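Local coordinates for protein adenosyl-chloride synthase (Thermotoga maritima, PDB 2ZBV) that probably acts on S-adenosyl-L-methionine, as members of the SAM hydrolase and SAM-dependent halogenase family do, and binds adenosine at subunit interfaces, at residues S54-D68 and D85-V99. Sequence-based numbering, arbitrary orientation.
With ADN (adenosine), chain D.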
loop_
_atom_site.group_PDB
_atom_site.type_symbol
_atom_site.label_atom_id
_atom_site.label_comp_id
_atom_site.label_asym_id
_atom_site.label_seq_id
_atom_site.Cartn_x
_atom_site.Cartn_y
_atom_site.Cartn_z
ATOM N N SER A 54 -2.252 -7.506 16.850
ATOM C CA SER A 54 -2.890 -6.955 18.054
ATOM C C SER A 54 -1.973 -6.934 19.264
ATOM O O SER A 54 -2.178 -6.146 20.189
ATOM C CB SER A 54 -4.161 -7.744 18.413
ATOM O OG SER A 54 -3.858 -9.050 18.870
ATOM N N LEU A 55 -0.970 -7.807 19.258
ATOM C CA LEU A 55 -0.018 -7.876 20.355
ATOM C C LEU A 55 0.758 -6.568 20.498
ATOM O O LEU A 55 1.254 -6.245 21.582
ATOM C CB LEU A 55 0.968 -9.025 20.125
ATOM C CG LEU A 55 0.457 -10.449 20.349
ATOM C CD1 LEU A 55 1.497 -11.431 19.820
ATOM C CD2 LEU A 55 0.200 -10.687 21.842
ATOM N N ASP A 56 0.869 -5.815 19.410
ATOM C CA ASP A 56 1.611 -4.559 19.464
ATOM C C ASP A 56 0.750 -3.293 19.568
ATOM O O ASP A 56 1.273 -2.183 19.605
ATOM C CB ASP A 56 2.570 -4.484 18.272
ATOM C CG ASP A 56 3.699 -5.516 18.374
ATOM O OD1 ASP A 56 4.386 -5.514 19.410
ATOM O OD2 ASP A 56 3.898 -6.323 17.435
ATOM N N PHE A 57 -0.568 -3.464 19.605
ATOM C CA PHE A 57 -1.485 -2.330 19.750
ATOM C C PHE A 57 -1.821 -2.230 21.237
ATOM O O PHE A 57 -1.871 -3.237 21.938
ATOM C CB PHE A 57 -2.763 -2.550 18.931
ATOM C CG PHE A 57 -2.615 -2.213 17.470
ATOM C CD1 PHE A 57 -3.103 -1.010 16.971
ATOM C CD2 PHE A 57 -1.989 -3.097 16.596
ATOM C CE1 PHE A 57 -2.975 -0.686 15.621
ATOM C CE2 PHE A 57 -1.851 -2.786 15.239
ATOM C CZ PHE A 57 -2.347 -1.575 14.747
ATOM N N PRO A 58 -2.055 -1.009 21.740
ATOM C CA PRO A 58 -2.376 -0.826 23.157
ATOM C C PRO A 58 -3.802 -1.198 23.542
ATOM O O PRO A 58 -4.656 -1.421 22.681
ATOM C CB PRO A 58 -2.098 0.658 23.371
ATOM C CG PRO A 58 -2.587 1.253 22.078
ATOM C CD PRO A 58 -1.998 0.288 21.040
ATOM N N PRO A 59 -4.072 -1.300 24.855
ATOM C CA PRO A 59 -5.432 -1.641 25.283
ATOM C C PRO A 59 -6.337 -0.507 24.819
ATOM O O PRO A 59 -5.865 0.612 24.633
ATOM C CB PRO A 59 -5.312 -1.711 26.807
ATOM C CG PRO A 59 -4.191 -0.762 27.104
ATOM C CD PRO A 59 -3.191 -1.095 26.017
ATOM N N SER A 60 -7.618 -0.807 24.617
ATOM C CA SER A 60 -8.614 0.166 24.158
ATOM C C SER A 60 -8.608 0.388 22.651
ATOM O O SER A 60 -9.395 1.177 22.134
ATOM C CB SER A 60 -8.438 1.514 24.865
ATOM O OG SER A 60 -8.817 1.416 26.228
ATOM N N THR A 61 -7.712 -0.299 21.951
ATOM C CA THR A 61 -7.640 -0.182 20.504
ATOM C C THR A 61 -8.889 -0.848 19.947
ATOM O O THR A 61 -9.335 -1.864 20.471
ATOM C CB THR A 61 -6.416 -0.934 19.922
ATOM O OG1 THR A 61 -5.203 -0.369 20.437
ATOM C CG2 THR A 61 -6.412 -0.845 18.402
ATOM N N VAL A 62 -9.454 -0.257 18.899
ATOM C CA VAL A 62 -10.626 -0.813 18.234
ATOM C C VAL A 62 -10.140 -1.367 16.891
ATOM O O VAL A 62 -9.549 -0.644 16.099
ATOM C CB VAL A 62 -11.700 0.265 17.956
ATOM C CG1 VAL A 62 -12.818 -0.333 17.113
ATOM C CG2 VAL A 62 -12.273 0.799 19.278
ATOM N N PHE A 63 -10.382 -2.649 16.649
ATOM C CA PHE A 63 -9.960 -3.282 15.407
ATOM C C PHE A 63 -11.118 -3.451 14.426
ATOM O O PHE A 63 -12.166 -3.995 14.771
ATOM C CB PHE A 63 -9.340 -4.650 15.703
ATOM C CG PHE A 63 -8.033 -4.578 16.451
ATOM C CD1 PHE A 63 -6.826 -4.463 15.764
ATOM C CD2 PHE A 63 -8.009 -4.625 17.845
ATOM C CE1 PHE A 63 -5.605 -4.397 16.454
ATOM C CE2 PHE A 63 -6.792 -4.560 18.549
ATOM C CZ PHE A 63 -5.588 -4.445 17.842
ATOM N N LEU A 64 -10.923 -2.969 13.208
ATOM C CA LEU A 64 -11.932 -3.086 12.157
ATOM C C LEU A 64 -11.444 -4.229 11.277
ATOM O O LEU A 64 -10.502 -4.062 10.513
ATOM C CB LEU A 64 -12.002 -1.785 11.368
ATOM C CG LEU A 64 -12.908 -1.723 10.134
ATOM C CD1 LEU A 64 -14.332 -2.151 10.468
ATOM C CD2 LEU A 64 -12.879 -0.289 9.625
ATOM N N VAL A 65 -12.075 -5.393 11.412
ATOM C CA VAL A 65 -11.651 -6.577 10.679
ATOM C C VAL A 65 -12.721 -7.043 9.707
ATOM O O VAL A 65 -13.750 -7.576 10.116
ATOM C CB VAL A 65 -11.326 -7.721 11.661
ATOM C CG1 VAL A 65 -10.658 -8.884 10.922
ATOM C CG2 VAL A 65 -10.439 -7.193 12.783
ATOM N N VAL A 66 -12.464 -6.856 8.419
ATOM C CA VAL A 66 -13.438 -7.231 7.415
ATOM C C VAL A 66 -12.947 -8.133 6.284
ATOM O O VAL A 66 -12.449 -7.665 5.256
ATOM C CB VAL A 66 -14.098 -5.970 6.787
ATOM C CG1 VAL A 66 -15.265 -6.381 5.894
ATOM C CG2 VAL A 66 -14.594 -5.032 7.886
ATOM N N VAL A 67 -13.089 -9.435 6.512
ATOM C CA VAL A 67 -12.792 -10.492 5.536
ATOM C C VAL A 67 -14.160 -11.136 5.702
ATOM O O VAL A 67 -14.391 -11.942 6.609
ATOM C CB VAL A 67 -11.672 -11.422 6.010
ATOM C CG1 VAL A 67 -11.417 -12.501 4.957
ATOM C CG2 VAL A 67 -10.404 -10.611 6.249
ATOM N N ASP A 68 -15.068 -10.756 4.815
ATOM C CA ASP A 68 -16.462 -11.144 4.949
ATOM C C ASP A 68 -17.141 -11.724 3.702
ATOM O O ASP A 68 -17.975 -11.075 3.083
ATOM C CB ASP A 68 -17.161 -9.866 5.441
ATOM C CG ASP A 68 -18.587 -10.071 5.854
ATOM O OD1 ASP A 68 -18.987 -11.217 6.152
ATOM O OD2 ASP A 68 -19.298 -9.044 5.902
ATOM N N ASP A 85 -8.759 -5.929 27.184
ATOM C CA ASP A 85 -9.322 -4.617 26.892
ATOM C C ASP A 85 -9.202 -4.098 25.468
ATOM O O ASP A 85 -8.989 -2.905 25.262
ATOM C CB ASP A 85 -8.743 -3.577 27.851
ATOM C CG ASP A 85 -9.280 -3.725 29.257
ATOM O OD1 ASP A 85 -8.702 -3.107 30.181
ATOM O OD2 ASP A 85 -10.284 -4.453 29.435
ATOM N N GLN A 86 -9.334 -4.981 24.485
ATOM C CA GLN A 86 -9.290 -4.545 23.092
ATOM C C GLN A 86 -10.647 -4.825 22.452
ATOM O O GLN A 86 -11.369 -5.732 22.876
ATOM C CB GLN A 86 -8.177 -5.262 22.322
ATOM C CG GLN A 86 -6.782 -4.844 22.752
ATOM C CD GLN A 86 -5.703 -5.419 21.860
ATOM O OE1 GLN A 86 -5.766 -6.583 21.474
ATOM N NE2 GLN A 86 -4.695 -4.607 21.542
ATOM N N TYR A 87 -10.986 -4.054 21.425
ATOM C CA TYR A 87 -12.272 -4.213 20.755
ATOM C C TYR A 87 -12.138 -4.657 19.300
ATOM O O TYR A 87 -11.247 -4.194 18.585
ATOM C CB TYR A 87 -13.043 -2.898 20.837
ATOM C CG TYR A 87 -13.300 -2.460 22.263
ATOM C CD1 TYR A 87 -14.367 -2.988 22.994
ATOM C CD2 TYR A 87 -12.455 -1.547 22.897
ATOM C CE1 TYR A 87 -14.590 -2.616 24.325
ATOM C CE2 TYR A 87 -12.666 -1.168 24.228
ATOM C CZ TYR A 87 -13.736 -1.708 24.936
ATOM O OH TYR A 87 -13.946 -1.348 26.251
ATOM N N PHE A 88 -13.035 -5.552 18.878
ATOM C CA PHE A 88 -13.028 -6.087 17.515
ATOM C C PHE A 88 -14.386 -6.007 16.841
ATOM O O PHE A 88 -15.348 -6.636 17.281
ATOM C CB PHE A 88 -12.573 -7.543 17.524
ATOM C CG PHE A 88 -11.216 -7.742 18.128
ATOM C CD1 PHE A 88 -10.075 -7.740 17.330
ATOM C CD2 PHE A 88 -11.072 -7.874 19.508
ATOM C CE1 PHE A 88 -8.801 -7.861 17.899
ATOM C CE2 PHE A 88 -9.801 -7.997 20.088
ATOM C CZ PHE A 88 -8.667 -7.990 19.282
ATOM N N VAL A 89 -14.443 -5.224 15.771
ATOM C CA VAL A 89 -15.646 -5.042 14.975
ATOM C C VAL A 89 -15.471 -5.949 13.757
ATOM O O VAL A 89 -14.595 -5.705 12.920
ATOM C CB VAL A 89 -15.763 -3.581 14.522
ATOM C CG1 VAL A 89 -17.022 -3.387 13.674
ATOM C CG2 VAL A 89 -15.772 -2.672 15.747
ATOM N N ALA A 90 -16.294 -6.990 13.658
ATOM C CA ALA A 90 -16.160 -7.935 12.557
ATOM C C ALA A 90 -17.363 -8.846 12.326
ATOM O O ALA A 90 -18.305 -8.883 13.123
ATOM C CB ALA A 90 -14.931 -8.798 12.797
ATOM N N PRO A 91 -17.352 -9.583 11.204
ATOM C CA PRO A 91 -18.459 -10.495 10.922
ATOM C C PRO A 91 -18.262 -11.727 11.795
ATOM O O PRO A 91 -17.128 -12.073 12.146
ATOM C CB PRO A 91 -18.283 -10.802 9.435
ATOM C CG PRO A 91 -16.795 -10.710 9.245
ATOM C CD PRO A 91 -16.468 -9.455 10.029
ATOM N N ASP A 92 -19.359 -12.379 12.157
ATOM C CA ASP A 92 -19.298 -13.578 12.987
ATOM C C ASP A 92 -19.003 -14.800 12.105
ATOM O O ASP A 92 -19.837 -15.695 11.973
ATOM C CB ASP A 92 -20.636 -13.756 13.729
ATOM C CG ASP A 92 -20.660 -14.991 14.611
ATOM O OD1 ASP A 92 -19.642 -15.272 15.281
ATOM O OD2 ASP A 92 -21.703 -15.679 14.642
ATOM N N ASN A 93 -17.815 -14.834 11.503
ATOM C CA ASN A 93 -17.444 -15.945 10.626
ATOM C C ASN A 93 -16.192 -16.694 11.067
ATOM O O ASN A 93 -15.641 -17.486 10.303
ATOM C CB ASN A 93 -17.242 -15.442 9.195
ATOM C CG ASN A 93 -16.121 -14.417 9.092
ATOM O OD1 ASN A 93 -15.362 -14.213 10.045
ATOM N ND2 ASN A 93 -16.014 -13.771 7.938
ATOM N N GLY A 94 -15.733 -16.439 12.289
ATOM C CA GLY A 94 -14.553 -17.128 12.775
ATOM C C GLY A 94 -13.250 -16.347 12.676
ATOM O O GLY A 94 -12.225 -16.806 13.178
ATOM N N VAL A 95 -13.268 -15.177 12.040
ATOM C CA VAL A 95 -12.040 -14.391 11.920
ATOM C C VAL A 95 -11.469 -13.980 13.290
ATOM O O VAL A 95 -10.257 -13.795 13.439
ATOM C CB VAL A 95 -12.245 -13.135 11.010
ATOM C CG1 VAL A 95 -13.182 -12.108 11.674
ATOM C CG2 VAL A 95 -10.891 -12.508 10.694
ATOM N N LEU A 96 -12.333 -13.871 14.301
ATOM C CA LEU A 96 -11.886 -13.492 15.646
ATOM C C LEU A 96 -11.531 -14.694 16.515
ATOM O O LEU A 96 -11.344 -14.554 17.726
ATOM C CB LEU A 96 -12.965 -12.667 16.358
ATOM C CG LEU A 96 -13.375 -11.358 15.677
ATOM C CD1 LEU A 96 -14.412 -10.631 16.527
ATOM C CD2 LEU A 96 -12.137 -10.486 15.455
ATOM N N THR A 97 -11.427 -15.865 15.895
ATOM C CA THR A 97 -11.112 -17.097 16.612
ATOM C C THR A 97 -9.841 -17.056 17.460
ATOM O O THR A 97 -9.868 -17.424 18.641
ATOM C CB THR A 97 -10.991 -18.292 15.643
ATOM O OG1 THR A 97 -12.274 -18.597 15.095
ATOM C CG2 THR A 97 -10.455 -19.523 16.362
ATOM N N VAL A 98 -8.732 -16.610 16.869
ATOM C CA VAL A 98 -7.464 -16.577 17.589
ATOM C C VAL A 98 -7.415 -15.570 18.741
ATOM O O VAL A 98 -6.992 -15.922 19.841
ATOM C CB VAL A 98 -6.270 -16.336 16.623
ATOM C CG1 VAL A 98 -4.948 -16.560 17.364
ATOM C CG2 VAL A 98 -6.361 -17.289 15.420
ATOM N N VAL A 99 -7.839 -14.328 18.519
ATOM C CA VAL A 99 -7.813 -13.359 19.616
ATOM C C VAL A 99 -8.729 -13.815 20.755
ATOM O O VAL A 99 -8.392 -13.654 21.929
ATOM C CB VAL A 99 -8.250 -11.945 19.175
ATOM C CG1 VAL A 99 -7.159 -11.308 18.329
ATOM C CG2 VAL A 99 -9.578 -12.013 18.409
HETATM O "O5'" ADN D . -18.047 -6.446 1.783
HETATM C "C5'" ADN D . -16.645 -6.725 1.693
HETATM C "C4'" ADN D . -16.432 -8.234 1.599
HETATM O "O4'" ADN D . -17.044 -8.803 0.402
HETATM C "C3'" ADN D . -14.939 -8.629 1.530
HETATM O "O3'" ADN D . -14.410 -8.843 2.838
HETATM C "C2'" ADN D . -14.955 -9.898 0.649
HETATM O "O2'" ADN D . -14.468 -11.038 1.357
HETATM C "C1'" ADN D . -16.408 -10.085 0.218
HETATM N N9 ADN D . -16.465 -10.495 -1.196
HETATM C C8 ADN D . -16.119 -9.720 -2.283
HETATM N N7 ADN D . -16.280 -10.386 -3.385
HETATM C C5 ADN D . -16.736 -11.624 -3.092
HETATM C C6 ADN D . -17.084 -12.771 -3.859
HETATM N N6 ADN D . -16.985 -12.753 -5.244
HETATM N N1 ADN D . -17.515 -13.874 -3.207
HETATM C C2 ADN D . -17.621 -13.913 -1.863
HETATM N N3 ADN D . -17.303 -12.857 -1.108
HETATM C C4 ADN D . -16.863 -11.711 -1.673
HETATM O O HOH W 1 -18.277 -13.621 6.256
#
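Two neighbouring parallel strands of the N-terminal domain's mixed sheet, 62-66 and 87-91, pair here, and the first of them runs into the adenosine pocket. Phe63 and Val65 donate to the carbonyls of Tyr87 and Val89, while Tyr87 N and Val89 N return bonds to Thr61 O and Phe63 O. On one face, Phe63 and Phe88 run side by side, their rings nearly parallel (8°) but slid apart, with centroids at 4.8 Å; Val99 CG2 sits over the centre of the Phe88 ring. Val62 CG1 meets Val89 CG2 on the other face, where Phe132 of helix 127-140 packs on Val89.

At the far end Gln86, CG beside its backbone N (chi1 -69°) and extended from there, carries its amide past the Phe63 ring edge, planes 72° apart. Gln86 NE2 donates to Ser54 O at 3.2 Å, opposite Phe57 N across that carbonyl's plane, and Asn84 ND2 holds OE1. A leucine here would probably leave Ser54 O without its side-chain donor and the Ser54-Phe57 turn less firmly tied.

At the pocket, Asp68 N donates to adenosine O3' (2.8 Å), and its carboxylate salt-bridges Arg75. Asn93 OD1 closes an Asx turn onto Val95 N, while Asn93 ND2 reaches Val67 O at 2.8 Å, in the carbonyl plane.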